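Local coordinates for protein thiazoline oxidase/subtilisin-like protease (Prochloron didemni, PDB 4H6X) that probably cleaves and macrocyclises patellamide precursor peptides, acting as a subtilisin-like maturation protease of a transamidating family, at residues His9-Asp14 with Phe126-Asn131; Glu15-Leu20 with Val330-Ala335; Ala21-Gln26 with Ala285-Leu290. All coordinates share one frame; numbering follows the deposited sequence.

Contact 1: His9-Asp14 with Phe126-Asn131; sequences HPHDLD and FGIAPN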
loop_
_atom_site.group_PDB
_atom_site.type_symbol
_atom_site.label_atom_id
_atom_site.label_comp_id
_atom_site.label_asym_id
_atom_site.label_seq_id
_atom_site.Cartn_x
_atom_site.Cartn_y
_atom_site.Cartn_z
ATOM N N HIS A 9 2.123 -19.145 7.539
ATOM C CA HIS A 9 2.911 -17.915 7.574
ATOM C C HIS A 9 2.236 -16.868 8.448
ATOM O O HIS A 9 1.594 -15.947 7.928
ATOM C CB HIS A 9 3.132 -17.393 6.157
ATOM C CG HIS A 9 3.786 -18.386 5.247
ATOM N ND1 HIS A 9 3.067 -19.245 4.443
ATOM C CD2 HIS A 9 5.090 -18.674 5.031
ATOM C CE1 HIS A 9 3.900 -20.007 3.757
ATOM N NE2 HIS A 9 5.134 -19.680 4.095
ATOM N N PRO A 10 2.372 -17.011 9.784
ATOM C CA PRO A 10 1.727 -16.110 10.736
ATOM C C PRO A 10 2.030 -14.654 10.394
ATOM O O PRO A 10 3.188 -14.288 10.198
ATOM C CB PRO A 10 2.371 -16.486 12.078
ATOM C CG PRO A 10 2.831 -17.891 11.897
ATOM C CD PRO A 10 3.235 -18.002 10.462
ATOM N N HIS A 11 0.985 -13.845 10.309
ATOM C CA HIS A 11 1.117 -12.441 9.965
ATOM C C HIS A 11 0.444 -11.646 11.056
ATOM O O HIS A 11 -0.552 -12.092 11.621
ATOM C CB HIS A 11 0.448 -12.153 8.614
ATOM C CG HIS A 11 0.717 -10.775 8.089
ATOM N ND1 HIS A 11 0.013 -9.670 8.515
ATOM C CD2 HIS A 11 1.616 -10.325 7.183
ATOM C CE1 HIS A 11 0.471 -8.596 7.896
ATOM N NE2 HIS A 11 1.443 -8.966 7.081
ATOM N N ASP A 12 0.983 -10.461 11.329
ATOM C CA ASP A 12 0.465 -9.533 12.336
ATOM C C ASP A 12 -1.039 -9.267 12.224
ATOM O O ASP A 12 -1.700 -9.012 13.240
ATOM C CB ASP A 12 1.241 -8.211 12.254
ATOM C CG ASP A 12 0.806 -7.203 13.294
ATOM O OD1 ASP A 12 1.061 -7.432 14.499
ATOM O OD2 ASP A 12 0.230 -6.160 12.915
ATOM N N LEU A 13 -1.575 -9.325 10.998
ATOM C CA LEU A 13 -2.971 -8.955 10.748
ATOM C C LEU A 13 -3.901 -10.164 10.584
ATOM O O LEU A 13 -5.096 -9.993 10.315
ATOM C CB LEU A 13 -3.082 -8.016 9.523
ATOM C CG LEU A 13 -2.336 -6.678 9.595
ATOM C CD1 LEU A 13 -2.364 -5.925 8.266
ATOM C CD2 LEU A 13 -2.872 -5.806 10.734
ATOM N N ASP A 14 -3.357 -11.371 10.752
ATOM C CA ASP A 14 -4.149 -12.608 10.649
ATOM C C ASP A 14 -5.451 -12.552 11.445
ATOM O O ASP A 14 -6.516 -12.909 10.928
ATOM C CB ASP A 14 -3.341 -13.836 11.081
ATOM C CG ASP A 14 -2.358 -14.298 10.024
ATOM O OD1 ASP A 14 -2.504 -13.931 8.826
ATOM O OD2 ASP A 14 -1.429 -15.051 10.393
ATOM N N PHE A 126 6.906 -8.183 8.009
ATOM C CA PHE A 126 6.423 -9.212 7.103
ATOM C C PHE A 126 5.217 -8.622 6.353
ATOM O O PHE A 126 4.178 -8.372 6.949
ATOM C CB PHE A 126 6.045 -10.453 7.921
ATOM C CG PHE A 126 5.301 -11.523 7.156
ATOM C CD1 PHE A 126 5.514 -11.730 5.798
ATOM C CD2 PHE A 126 4.396 -12.359 7.828
ATOM C CE1 PHE A 126 4.828 -12.723 5.114
ATOM C CE2 PHE A 126 3.717 -13.362 7.151
ATOM C CZ PHE A 126 3.930 -13.538 5.791
ATOM N N GLY A 127 5.387 -8.368 5.061
ATOM C CA GLY A 127 4.332 -7.743 4.263
ATOM C C GLY A 127 3.261 -8.729 3.813
ATOM O O GLY A 127 3.413 -9.931 3.976
ATOM N N ILE A 128 2.180 -8.210 3.244
ATOM C CA ILE A 128 1.070 -9.041 2.767
ATOM C C ILE A 128 1.497 -9.910 1.588
ATOM O O ILE A 128 1.108 -11.084 1.489
ATOM C CB ILE A 128 -0.150 -8.162 2.402
ATOM C CG1 ILE A 128 -0.631 -7.382 3.640
ATOM C CG2 ILE A 128 -1.282 -8.996 1.804
ATOM C CD1 ILE A 128 -1.215 -8.231 4.760
ATOM N N ALA A 129 2.328 -9.357 0.712
ATOM C CA ALA A 129 2.662 -10.040 -0.533
ATOM C C ALA A 129 4.168 -10.011 -0.842
ATOM O O ALA A 129 4.598 -9.429 -1.863
ATOM C CB ALA A 129 1.838 -9.462 -1.682
ATOM N N PRO A 130 4.979 -10.648 0.033
ATOM C CA PRO A 130 6.448 -10.607 -0.073
ATOM C C PRO A 130 7.032 -11.156 -1.385
ATOM O O PRO A 130 8.192 -10.868 -1.700
ATOM C CB PRO A 130 6.909 -11.478 1.107
ATOM C CG PRO A 130 5.760 -12.404 1.359
ATOM C CD PRO A 130 4.548 -11.530 1.141
ATOM N N ASN A 131 6.255 -11.929 -2.142
ATOM C CA ASN A 131 6.791 -12.550 -3.361
ATOM C C ASN A 131 6.420 -11.878 -4.680
ATOM O O ASN A 131 6.876 -12.309 -5.739
ATOM C CB ASN A 131 6.452 -14.052 -3.422
ATOM C CG ASN A 131 7.355 -14.897 -2.534
ATOM O OD1 ASN A 131 7.029 -16.042 -2.210
ATOM N ND2 ASN A 131 8.498 -14.343 -2.145
#
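The imidazole of His-11 leans over one face of the Phe-126 ring, its CD2 displaced toward the rim and 3.5 Å from CD2 of the phenylalanine, the planes oblique at 56°. The edge of the Phe-126 ring is turned to the backbone oxygens of His-9 and Pro-10, with CE2 3.2 Å from Pro-10 O. Over a face of the imidazole comes the terminal methyl of Ile-128, its CD1 3.6 Å from His-11 CE1. His-11 CG is anti to the backbone N (chi1 -171°), which puts the ring between Phe-126 and Ile-128. Its rotation is fixed from its own turn: Leu-13 N donates to His-11 ND1 at 3.0 Å, with a nearly straight N-H...N angle of 163°. The type I turn from His-11 to Asp-14 is tightened by the Asp-14 carboxylate, whose OD2 accepts from His-11 N at 2.7 Å from above the carboxylate plane. With an alanine here, Leu-13 N would probably lose its side-chain acceptor and a gap would open between Phe-126 and Ile-128. Leu-20 of helix 20-26 packs on His-11. Leu-13 rests on Val-279 and Ile-128 on Leu-286, so helix 273-293 backs both segments, the second in the loop before strand 133-138.

Contact 2: Glu15-Leu20 with Val330-Ala335; sequences ERIPGL and VNIPGA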
loop_
_atom_site.group_PDB
_atom_site.type_symbol
_atom_site.label_atom_id
_atom_site.label_comp_id
_atom_site.label_asym_id
_atom_site.label_seq_id
_atom_site.Cartn_x
_atom_site.Cartn_y
_atom_site.Cartn_z
ATOM N N GLU A 15 -5.362 -12.093 12.690
ATOM C CA GLU A 15 -6.524 -12.046 13.567
ATOM C C GLU A 15 -7.483 -10.927 13.203
ATOM O O GLU A 15 -8.681 -11.031 13.454
ATOM C CB GLU A 15 -6.102 -11.947 15.041
ATOM C CG GLU A 15 -5.433 -13.211 15.576
ATOM C CD GLU A 15 -6.273 -14.463 15.360
ATOM O OE1 GLU A 15 -7.465 -14.466 15.745
ATOM O OE2 GLU A 15 -5.743 -15.453 14.806
ATOM N N ARG A 16 -6.963 -9.867 12.594
ATOM C CA ARG A 16 -7.796 -8.732 12.215
ATOM C C ARG A 16 -8.421 -8.911 10.831
ATOM O O ARG A 16 -9.351 -8.195 10.478
ATOM C CB ARG A 16 -6.990 -7.430 12.296
ATOM C CG ARG A 16 -6.636 -7.029 13.725
ATOM C CD ARG A 16 -5.596 -5.912 13.784
ATOM N NE ARG A 16 -6.108 -4.628 13.291
ATOM C CZ ARG A 16 -5.398 -3.500 13.237
ATOM N NH1 ARG A 16 -4.131 -3.475 13.637
ATOM N NH2 ARG A 16 -5.965 -2.389 12.780
ATOM N N ILE A 17 -7.892 -9.853 10.050
ATOM C CA ILE A 17 -8.372 -10.084 8.678
ATOM C C ILE A 17 -8.725 -11.552 8.455
ATOM O O ILE A 17 -7.874 -12.356 8.074
ATOM C CB ILE A 17 -7.376 -9.593 7.592
ATOM C CG1 ILE A 17 -6.979 -8.130 7.851
ATOM C CG2 ILE A 17 -7.998 -9.714 6.212
ATOM C CD1 ILE A 17 -5.881 -7.602 6.944
ATOM N N PRO A 18 -10.004 -11.905 8.681
ATOM C CA PRO A 18 -10.472 -13.263 8.406
ATOM C C PRO A 18 -10.055 -13.716 7.005
ATOM O O PRO A 18 -10.208 -12.964 6.047
ATOM C CB PRO A 18 -12.001 -13.119 8.506
ATOM C CG PRO A 18 -12.197 -12.003 9.479
ATOM C CD PRO A 18 -11.102 -11.026 9.124
ATOM N N GLY A 19 -9.493 -14.916 6.890
ATOM C CA GLY A 19 -9.106 -15.455 5.587
ATOM C C GLY A 19 -7.672 -15.155 5.168
ATOM O O GLY A 19 -7.158 -15.772 4.224
ATOM N N LEU A 20 -7.013 -14.222 5.861
ATOM C CA LEU A 20 -5.648 -13.832 5.475
ATOM C C LEU A 20 -4.675 -14.998 5.613
ATOM O O LEU A 20 -3.917 -15.297 4.679
ATOM C CB LEU A 20 -5.149 -12.605 6.261
ATOM C CG LEU A 20 -3.707 -12.164 5.954
ATOM C CD1 LEU A 20 -3.548 -11.720 4.501
ATOM C CD2 LEU A 20 -3.235 -11.077 6.913
ATOM N N VAL A 330 -13.281 -5.622 4.400
ATOM C CA VAL A 330 -12.698 -6.640 3.518
ATOM C C VAL A 330 -13.109 -8.052 3.940
ATOM O O VAL A 330 -13.054 -8.394 5.132
ATOM C CB VAL A 330 -11.151 -6.503 3.419
ATOM C CG1 VAL A 330 -10.490 -6.638 4.783
ATOM C CG2 VAL A 330 -10.554 -7.500 2.430
ATOM N N ASN A 331 -13.504 -8.856 2.955
ATOM C CA ASN A 331 -13.986 -10.216 3.183
ATOM C C ASN A 331 -13.263 -11.165 2.248
ATOM O O ASN A 331 -13.804 -11.584 1.223
ATOM C CB ASN A 331 -15.516 -10.271 2.971
ATOM C CG ASN A 331 -16.119 -11.656 3.206
ATOM O OD1 ASN A 331 -15.449 -12.574 3.672
ATOM N ND2 ASN A 331 -17.397 -11.809 2.853
ATOM N N ILE A 332 -12.028 -11.505 2.608
ATOM C CA ILE A 332 -11.233 -12.450 1.836
ATOM C C ILE A 332 -11.980 -13.771 1.541
ATOM O O ILE A 332 -12.017 -14.208 0.390
ATOM C CB ILE A 332 -9.853 -12.720 2.492
ATOM C CG1 ILE A 332 -8.925 -11.500 2.328
ATOM C CG2 ILE A 332 -9.192 -13.944 1.884
ATOM C CD1 ILE A 332 -7.583 -11.664 3.034
ATOM N N PRO A 333 -12.561 -14.423 2.573
ATOM C CA PRO A 333 -13.233 -15.706 2.248
ATOM C C PRO A 333 -14.345 -15.552 1.197
ATOM O O PRO A 333 -14.421 -16.342 0.247
ATOM C CB PRO A 333 -13.824 -16.146 3.608
ATOM C CG PRO A 333 -12.973 -15.457 4.631
ATOM C CD PRO A 333 -12.643 -14.114 4.014
ATOM N N GLY A 334 -15.192 -14.539 1.348
ATOM C CA GLY A 334 -16.239 -14.274 0.342
ATOM C C GLY A 334 -15.685 -13.984 -1.052
ATOM O O GLY A 334 -16.222 -14.460 -2.064
ATOM N N ALA A 335 -14.602 -13.203 -1.114
ATOM C CA ALA A 335 -13.982 -12.833 -2.385
ATOM C C ALA A 335 -13.308 -14.033 -3.057
ATOM O O ALA A 335 -13.319 -14.161 -4.285
ATOM C CB ALA A 335 -12.986 -11.691 -2.185
HETATM O O HOH W 1 -11.114 -10.575 5.194
#
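Ile-332 points its longer branch at the 15-20 segment: CG1 is anti to its own carbonyl carbon (chi1 -72°) and the chain stays extended beyond it (chi2 176°), which carries CD1 to 3.8 Å from Ile-17 CG2 and brings it equally near Leu-20 CA. The shorter branch, CG2, lies 3.6 Å from Gly-19 O. Pro-333 CD lies 3.4 Å from Pro-18 O. Ile-17 to Leu-20 is a type II beta turn with Gly-19 in its third position; at a phi of 92° a side chain there would strike the preceding carbonyl, and it would also run into Pro-333 and Ile-332. Two helix starts meet in this corner of the subtilisin-like alpha/beta fold, one on each segment: Gly-19 is the N-cap of helix 20-26 and Asn-331 that of helix 332-340. Asn-331 OD1 accepts from Gly-334 N at 3.1 Å, the donor standing above the amide plane. A water joins the two segments, donating to Pro-18 O at 2.7 Å and to Val-330 O, and accepting from Ile-332 N at 2.9 Å. Outside the two segments, Ile-17 touches Pro-253 of strand 249-253, and both Val-330 and Ile-332 touch Ile-283 of helix 273-293.

Contact 3: Ala21-Gln26 with Ala285-Leu290; sequences ADLHNQ and ALLMSL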
loop_
_atom_site.group_PDB
_atom_site.type_symbol
_atom_site.label_atom_id
_atom_site.label_comp_id
_atom_site.label_asym_id
_atom_site.label_seq_id
_atom_site.Cartn_x
_atom_site.Cartn_y
_atom_site.Cartn_z
ATOM N N ALA A 21 -4.709 -15.659 6.772
ATOM C CA ALA A 21 -3.826 -16.797 7.012
ATOM C C ALA A 21 -4.032 -17.878 5.940
ATOM O O ALA A 21 -3.055 -18.371 5.360
ATOM C CB ALA A 21 -4.029 -17.357 8.418
ATOM N N ASP A 22 -5.298 -18.210 5.664
ATOM C CA ASP A 22 -5.659 -19.196 4.625
ATOM C C ASP A 22 -5.192 -18.792 3.222
ATOM O O ASP A 22 -4.729 -19.630 2.447
ATOM C CB ASP A 22 -7.177 -19.470 4.606
ATOM C CG ASP A 22 -7.677 -20.186 5.871
ATOM O OD1 ASP A 22 -6.946 -21.040 6.421
ATOM O OD2 ASP A 22 -8.817 -19.895 6.312
ATOM N N LEU A 23 -5.330 -17.513 2.882
ATOM C CA LEU A 23 -4.827 -17.044 1.591
ATOM C C LEU A 23 -3.303 -17.137 1.590
ATOM O O LEU A 23 -2.714 -17.622 0.611
ATOM C CB LEU A 23 -5.334 -15.633 1.262
ATOM C CG LEU A 23 -4.871 -14.896 -0.015
ATOM C CD1 LEU A 23 -5.059 -15.692 -1.308
ATOM C CD2 LEU A 23 -5.597 -13.564 -0.100
ATOM N N HIS A 24 -2.665 -16.722 2.693
ATOM C CA HIS A 24 -1.193 -16.871 2.813
ATOM C C HIS A 24 -0.754 -18.328 2.658
ATOM O O HIS A 24 0.294 -18.614 2.065
ATOM C CB HIS A 24 -0.645 -16.297 4.123
ATOM C CG HIS A 24 -0.374 -14.821 4.084
ATOM N ND1 HIS A 24 -0.100 -14.138 2.918
ATOM C CD2 HIS A 24 -0.305 -13.905 5.077
ATOM C CE1 HIS A 24 0.102 -12.861 3.195
ATOM N NE2 HIS A 24 -0.016 -12.693 4.498
ATOM N N ASN A 25 -1.575 -19.249 3.166
ATOM C CA ASN A 25 -1.285 -20.680 3.029
ATOM C C ASN A 25 -1.229 -21.137 1.586
ATOM O O ASN A 25 -0.569 -22.124 1.278
ATOM C CB ASN A 25 -2.296 -21.524 3.808
ATOM C CG ASN A 25 -2.127 -21.386 5.304
ATOM O OD1 ASN A 25 -1.132 -20.829 5.776
ATOM N ND2 ASN A 25 -3.096 -21.882 6.060
ATOM N N GLN A 26 -1.922 -20.409 0.712
ATOM C CA GLN A 26 -1.977 -20.734 -0.718
ATOM C C GLN A 26 -0.947 -19.957 -1.556
ATOM O O GLN A 26 -0.361 -20.510 -2.496
ATOM C CB GLN A 26 -3.388 -20.497 -1.252
ATOM C CG GLN A 26 -4.457 -21.256 -0.481
ATOM C CD GLN A 26 -5.775 -21.338 -1.221
ATOM O OE1 GLN A 26 -5.819 -21.707 -2.390
ATOM N NE2 GLN A 26 -6.859 -21.004 -0.535
ATOM N N ALA A 285 -3.063 -8.081 -4.768
ATOM C CA ALA A 285 -1.943 -8.751 -5.445
ATOM C C ALA A 285 -1.898 -10.267 -5.170
ATOM O O ALA A 285 -1.587 -11.066 -6.062
ATOM C CB ALA A 285 -0.624 -8.112 -5.044
ATOM N N LEU A 286 -2.178 -10.657 -3.932
ATOM C CA LEU A 286 -2.305 -12.081 -3.616
ATOM C C LEU A 286 -3.409 -12.754 -4.463
ATOM O O LEU A 286 -3.222 -13.864 -4.981
ATOM C CB LEU A 286 -2.571 -12.278 -2.118
ATOM C CG LEU A 286 -1.464 -11.974 -1.088
ATOM C CD1 LEU A 286 -1.926 -12.386 0.303
ATOM C CD2 LEU A 286 -0.134 -12.645 -1.405
ATOM N N LEU A 287 -4.546 -12.083 -4.616
ATOM C CA LEU A 287 -5.670 -12.660 -5.376
ATOM C C LEU A 287 -5.321 -12.778 -6.849
ATOM O O LEU A 287 -5.642 -13.783 -7.488
ATOM C CB LEU A 287 -6.964 -11.867 -5.170
ATOM C CG LEU A 287 -7.542 -11.866 -3.750
ATOM C CD1 LEU A 287 -8.660 -10.833 -3.614
ATOM C CD2 LEU A 287 -8.019 -13.255 -3.313
ATOM N N MET A 288 -4.634 -11.762 -7.379
ATOM C CA MET A 288 -4.079 -11.824 -8.722
ATOM C C MET A 288 -3.013 -12.921 -8.848
ATOM O O MET A 288 -2.943 -13.601 -9.875
ATOM C CB MET A 288 -3.472 -10.473 -9.147
ATOM C CG MET A 288 -4.451 -9.326 -9.290
ATOM S SD MET A 288 -3.573 -7.851 -9.872
ATOM C CE MET A 288 -4.967 -6.737 -10.047
ATOM N N SER A 289 -2.180 -13.086 -7.825
ATOM C CA SER A 289 -1.177 -14.159 -7.836
ATOM C C SER A 289 -1.819 -15.545 -7.998
ATOM O O SER A 289 -1.290 -16.420 -8.691
ATOM C CB SER A 289 -0.329 -14.105 -6.567
ATOM O OG SER A 289 0.370 -12.877 -6.521
ATOM N N LEU A 290 -2.971 -15.716 -7.366
ATOM C CA LEU A 290 -3.728 -16.965 -7.409
ATOM C C LEU A 290 -4.355 -17.204 -8.794
ATOM O O LEU A 290 -4.469 -18.347 -9.237
ATOM C CB LEU A 290 -4.792 -16.926 -6.321
ATOM C CG LEU A 290 -5.063 -18.162 -5.477
ATOM C CD1 LEU A 290 -3.762 -18.832 -5.040
ATOM C CD2 LEU A 290 -5.903 -17.734 -4.285
#
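Leu-23 and Leu-286 face each other where helix 20-26 meets helix 273-293; the axes of the short segments pass 10.5 Å apart with their N-to-C directions at 42°, and the CA atoms of these two leucines are 7.6 Å apart. Helix 273-293 is the long helix that, in the subtilase fold, has the nucleophile near its N-terminus, here probably Ser-274; the present contact lies in its C-terminal half. Leu-23 does most of the work. Its CG stands anti to the backbone N (chi1 177°), which sends both methyls across the interface. CD2 settles 3.9 Å from Leu-286 CB and is also 4.0 Å from Leu-287 CD2, while CD1 goes to Leu-290, touching its CD2 at 3.7 Å. The other methyl of Leu-290, CD1, meets the aliphatic base of Gln-26, 4.2 Å from that residue's CB. On another flank Leu-286 CD1 approaches the imidazole of His-24 obliquely, the two side chains crossing at about a right angle. Met-336 of helix 332-340 touches both Leu-23 and Leu-287, and so brings a third helix to the seam. Within helix 273-293, Ala-285 O is gripped twice: Ser-289 N and Ser-289 OG donate to it from opposite faces of its carbonyl plane, each at 2.7 Å.

Leu-20 joins contacts 1 and 2, whose centres are about 13 Å apart: its CD2 lies 3.9 Å from His-11 ND1 and 4.1 Å from Ile-128 CD1. Contact 3, with its centre about 10 Å from that of contact 1 and about 11 Å from that of contact 2, meets the first where Leu-286 CD1 comes within 3.5 Å of Ile-128 O and the second where Leu-23 CD2 is 4.1 Å from Ile-332 CG2. Residues 9-26 thus run as one strip over three partners far apart in sequence. The probable catalytic triad of Asp-39, His-109 and Ser-274 lies in none of the contacts; the link is helix 273-293, which contains both Ser-274 and residues 285-290.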